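Local coordinates for protein molinate hydrolase (Gulosibacter molinativorax, PDB 4UB9) that hydrolyses the thiocarbamate herbicide molinate, and is a zinc-binding member of the amidohydrolase family, at residues 436-440 against 441-445; 455-458 against 459-462. All coordinates share one frame; numbering follows the deposited sequence.

Contact 1. Residues 436-440 against 441-445; sequences LGSID and VGKLG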
loop_
_atom_site.group_PDB
_atom_site.type_symbol
_atom_site.label_atom_id
_atom_site.label_comp_id
_atom_site.label_asym_id
_atom_site.label_seq_id
_atom_site.Cartn_x
_atom_site.Cartn_y
_atom_site.Cartn_z
ATOM N N LEU A 436 -20.165 42.480 -14.810
ATOM C CA LEU A 436 -21.067 41.343 -14.805
ATOM C C LEU A 436 -21.611 41.050 -13.426
ATOM O O LEU A 436 -21.228 41.685 -12.454
ATOM C CB LEU A 436 -20.374 40.102 -15.392
ATOM C CG LEU A 436 -19.107 39.619 -14.646
ATOM C CD1 LEU A 436 -19.449 38.511 -13.669
ATOM C CD2 LEU A 436 -18.051 39.168 -15.614
ATOM N N GLY A 437 -22.583 40.146 -13.387
ATOM C CA GLY A 437 -23.178 39.684 -12.126
ATOM C C GLY A 437 -24.494 40.336 -11.759
ATOM O O GLY A 437 -25.109 39.997 -10.751
ATOM N N SER A 438 -24.903 41.307 -12.555
ATOM C CA SER A 438 -26.247 41.878 -12.429
ATOM C C SER A 438 -26.733 42.429 -13.759
ATOM O O SER A 438 -25.948 42.798 -14.644
ATOM C CB SER A 438 -26.316 42.992 -11.362
ATOM O OG SER A 438 -25.595 44.156 -11.788
ATOM N N ILE A 439 -28.046 42.562 -13.821
ATOM C CA ILE A 439 -28.688 43.211 -14.943
ATOM C C ILE A 439 -28.839 44.715 -14.696
ATOM O O ILE A 439 -29.654 45.165 -13.892
ATOM C CB ILE A 439 -30.040 42.568 -15.216
ATOM C CG1 ILE A 439 -29.784 41.135 -15.699
ATOM C CG2 ILE A 439 -30.778 43.369 -16.278
ATOM C CD1 ILE A 439 -31.020 40.275 -15.840
ATOM N N ASP A 440 -27.984 45.470 -15.361
ATOM C CA ASP A 440 -27.812 46.910 -15.119
ATOM C C ASP A 440 -27.222 47.504 -16.367
ATOM O O ASP A 440 -26.372 46.894 -17.018
ATOM C CB ASP A 440 -26.836 47.215 -13.958
ATOM C CG ASP A 440 -27.530 47.303 -12.591
ATOM O OD1 ASP A 440 -28.407 48.174 -12.433
ATOM O OD2 ASP A 440 -27.227 46.497 -11.670
ATOM N N VAL A 441 -27.690 48.694 -16.691
ATOM C CA VAL A 441 -27.300 49.349 -17.916
ATOM C C VAL A 441 -25.801 49.503 -17.889
ATOM O O VAL A 441 -25.247 49.905 -16.893
ATOM C CB VAL A 441 -28.000 50.728 -18.072
ATOM C CG1 VAL A 441 -27.423 51.505 -19.253
ATOM C CG2 VAL A 441 -29.505 50.525 -18.250
ATOM N N GLY A 442 -25.151 49.209 -18.996
ATOM C CA GLY A 442 -23.684 49.354 -19.103
ATOM C C GLY A 442 -22.921 48.057 -18.884
ATOM O O GLY A 442 -21.837 47.889 -19.402
ATOM N N LYS A 443 -23.514 47.128 -18.158
ATOM C CA LYS A 443 -22.897 45.811 -17.932
ATOM C C LYS A 443 -23.044 44.859 -19.114
ATOM O O LYS A 443 -23.837 45.094 -20.016
ATOM C CB LYS A 443 -23.458 45.162 -16.662
ATOM C CG LYS A 443 -23.104 45.943 -15.400
ATOM C CD LYS A 443 -23.403 45.157 -14.132
ATOM C CE LYS A 443 -23.277 46.062 -12.935
ATOM N NZ LYS A 443 -23.186 45.300 -11.665
ATOM N N LEU A 444 -22.276 43.781 -19.100
ATOM C CA LEU A 444 -22.352 42.776 -20.171
ATOM C C LEU A 444 -23.722 42.116 -20.251
ATOM O O LEU A 444 -24.396 41.921 -19.249
ATOM C CB LEU A 444 -21.292 41.709 -19.991
ATOM C CG LEU A 444 -19.853 42.175 -20.250
ATOM C CD1 LEU A 444 -18.876 41.270 -19.540
ATOM C CD2 LEU A 444 -19.524 42.225 -21.740
ATOM N N GLY A 445 -24.109 41.754 -21.462
ATOM C CA GLY A 445 -25.440 41.184 -21.757
ATOM C C GLY A 445 -25.620 39.698 -21.536
ATOM O O GLY A 445 -25.968 38.927 -22.450
HETATM O O HOH W 1 -24.340 41.523 -16.425
#
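The stem of Lys443 lies over Ser438, its CD 3.5 Å from Ser438 O, and runs on to the serine hydroxyl. It springs from the type II beta turn of the Gly-x-Ile-x-x-Gly-Lys segment found in many amidohydrolases, here leading into strand 447-450. Lys443 N closes the turn on Asp440 O at 3.1 Å (N-H...O 157°), while Gly442 takes the third position with a positive phi at which a CB would collide with the carbonyl O of Val441. Lys443 and Asp440 lie side by side and point the same way, with Asp440 CB 3.9 Å from Lys443 CE. With CG beside its own backbone N (chi1 -65°), the extended chain of Lys443 leaves the turn and carries the ammonium back along 438-440 to Ser438, where NZ donates to Ser438 OG at 2.7 Å. Ser438 OG in turn donates to Asp440 OD2 at 2.9 Å, so one hydroxyl relays between the two charges. Lys443 NZ stays 4.2 Å from Asp440 OD2, too far for a salt bridge, though the carboxylate probably still steadies the ammonium. Lys443 NZ also donates to the carbonyl O of Phe433, its main polar partner, and makes a cation-pi contact with that ring. One water joins the two arms of the loop, donating to Ser438 O at 2.7 Å and to Leu444 O at 2.9 Å.

Contact 2. Residues 455-458 against 459-462; sequences LADI and TNMR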
loop_
_atom_site.group_PDB
_atom_site.type_symbol
_atom_site.label_atom_id
_atom_site.label_comp_id
_atom_site.label_asym_id
_atom_site.label_seq_id
_atom_site.Cartn_x
_atom_site.Cartn_y
_atom_site.Cartn_z
ATOM N N LEU A 455 -37.721 32.158 -6.431
ATOM C CA LEU A 455 -37.994 32.626 -5.065
ATOM C C LEU A 455 -39.031 31.816 -4.346
ATOM O O LEU A 455 -39.074 31.782 -3.121
ATOM C CB LEU A 455 -38.419 34.076 -5.092
ATOM C CG LEU A 455 -37.321 34.957 -5.720
ATOM C CD1 LEU A 455 -37.832 36.347 -6.010
ATOM C CD2 LEU A 455 -36.092 35.018 -4.803
ATOM N N ALA A 456 -39.921 31.186 -5.096
ATOM C CA ALA A 456 -40.959 30.348 -4.479
ATOM C C ALA A 456 -40.372 29.005 -4.105
ATOM O O ALA A 456 -40.771 28.371 -3.132
ATOM C CB ALA A 456 -42.114 30.138 -5.459
ATOM N N ASP A 457 -39.471 28.539 -4.962
ATOM C CA ASP A 457 -38.775 27.246 -4.781
ATOM C C ASP A 457 -37.423 27.287 -5.507
ATOM O O ASP A 457 -37.362 27.455 -6.731
ATOM C CB ASP A 457 -39.630 26.103 -5.296
ATOM C CG ASP A 457 -39.020 24.742 -5.052
ATOM O OD1 ASP A 457 -37.768 24.612 -4.870
ATOM O OD2 ASP A 457 -39.818 23.768 -5.072
ATOM N N ILE A 458 -36.351 27.158 -4.717
ATOM C CA ILE A 458 -35.000 27.384 -5.213
ATOM C C ILE A 458 -34.577 26.346 -6.260
ATOM O O ILE A 458 -33.862 26.669 -7.237
ATOM C CB ILE A 458 -33.983 27.493 -4.054
ATOM C CG1 ILE A 458 -32.676 28.072 -4.558
ATOM C CG2 ILE A 458 -33.801 26.159 -3.367
ATOM C CD1 ILE A 458 -32.763 29.510 -5.050
ATOM N N THR A 459 -35.122 25.144 -6.146
ATOM C CA THR A 459 -34.964 24.105 -7.195
ATOM C C THR A 459 -35.481 24.565 -8.587
ATOM O O THR A 459 -35.078 24.013 -9.613
ATOM C CB THR A 459 -35.657 22.759 -6.857
ATOM O OG1 THR A 459 -37.075 22.933 -6.872
ATOM C CG2 THR A 459 -35.249 22.265 -5.494
ATOM N N ASN A 460 -36.361 25.563 -8.623
ATOM C CA ASN A 460 -36.771 26.168 -9.911
ATOM C C ASN A 460 -35.674 26.864 -10.683
ATOM O O ASN A 460 -35.849 27.250 -11.852
ATOM C CB ASN A 460 -37.924 27.154 -9.731
ATOM C CG ASN A 460 -39.230 26.457 -9.403
ATOM O OD1 ASN A 460 -39.500 25.376 -9.894
ATOM N ND2 ASN A 460 -40.046 27.091 -8.583
ATOM N N MET A 461 -34.540 27.021 -10.041
ATOM C CA MET A 461 -33.341 27.514 -10.751
ATOM C C MET A 461 -32.986 26.610 -11.935
ATOM O O MET A 461 -32.398 27.065 -12.925
ATOM C CB MET A 461 -32.139 27.605 -9.804
ATOM C CG MET A 461 -32.211 28.719 -8.760
ATOM S SD MET A 461 -32.188 30.348 -9.507
ATOM C CE MET A 461 -30.597 30.378 -10.343
ATOM N N ARG A 462 -33.387 25.356 -11.829
ATOM C CA ARG A 462 -33.133 24.394 -12.902
ATOM C C ARG A 462 -34.009 24.610 -14.143
ATOM O O ARG A 462 -33.753 24.011 -15.147
ATOM C CB ARG A 462 -33.330 22.975 -12.418
ATOM C CG ARG A 462 -32.292 22.534 -11.410
ATOM C CD ARG A 462 -32.712 21.231 -10.738
ATOM N NE ARG A 462 -31.732 20.731 -9.760
ATOM C CZ ARG A 462 -30.619 20.051 -10.053
ATOM N NH1 ARG A 462 -30.306 19.795 -11.300
ATOM N NH2 ARG A 462 -29.826 19.620 -9.090
#
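Asp457 and Thr459 meet through a single carboxylate oxygen, Asp457 OD1, which accepts two hydrogen bonds from the same residue. Thr459 OG1 donates to Asp457 OD1 at 2.7 Å, from above the carboxylate plane and 55° out of it. Thr459 N comes from the same face but on the anti side, 3.0 Å from Asp457 OD1. Two torsions bring the groups together: Asp457 swings CG opposite its backbone N (chi1 -176°), which turns the carboxylate toward the following residues, and Thr459 tucks OG1 between its own N and carbonyl carbon (chi1 68°), on the side of the aspartate. The bond to Thr459 N makes this an Asx turn, set at the start of a 3-10 segment in the connection between antiparallel strands 447-450 and 464-469. Asn460 N then donates to Asp457 O at 2.9 Å and Met461 N to Ile458 O, also at 2.9 Å, both from above the carbonyl plane. Replacing Asp457 by alanine would probably leave the hydroxyl and amide of Thr459 without their shared acceptor and the start of the turn less firmly set. The amide of Asn460 folds back alongside the aspartate, ND2 3.5 Å from Asp457 CB, while that nitrogen donates to the carbonyl O of Asp453. On the buried side Ile458 and Met461 cross obliquely, Met461 CG 3.8 Å from Ile458 CD1. Met461, bent at both chi2 and chi3, then leads away from Ile458, and its side chain packs on Phe402 and Ile419.

How the contacts relate
Contacts 1 and 2 follow one another along the chain, with strand 447-450 running between them: the loop 436-445 leads into it, and the loop and 3-10 turn at 455-462 come after it, ahead of its antiparallel partner 464-469. They do not touch. Their centres are 22 Å apart and their nearest atoms about 11 Å. Strand 88-95 is common ground, since Ile439 of contact 1 packs on Ile89 and Pro91, whereas Met461 of contact 2 packs on Leu90 and Leu93. Contact 1 also packs on strands 63-69 and 167-170, contact 2 on helices 400-410 and 415-421. Both lie away from the zinc site of His282 and His302.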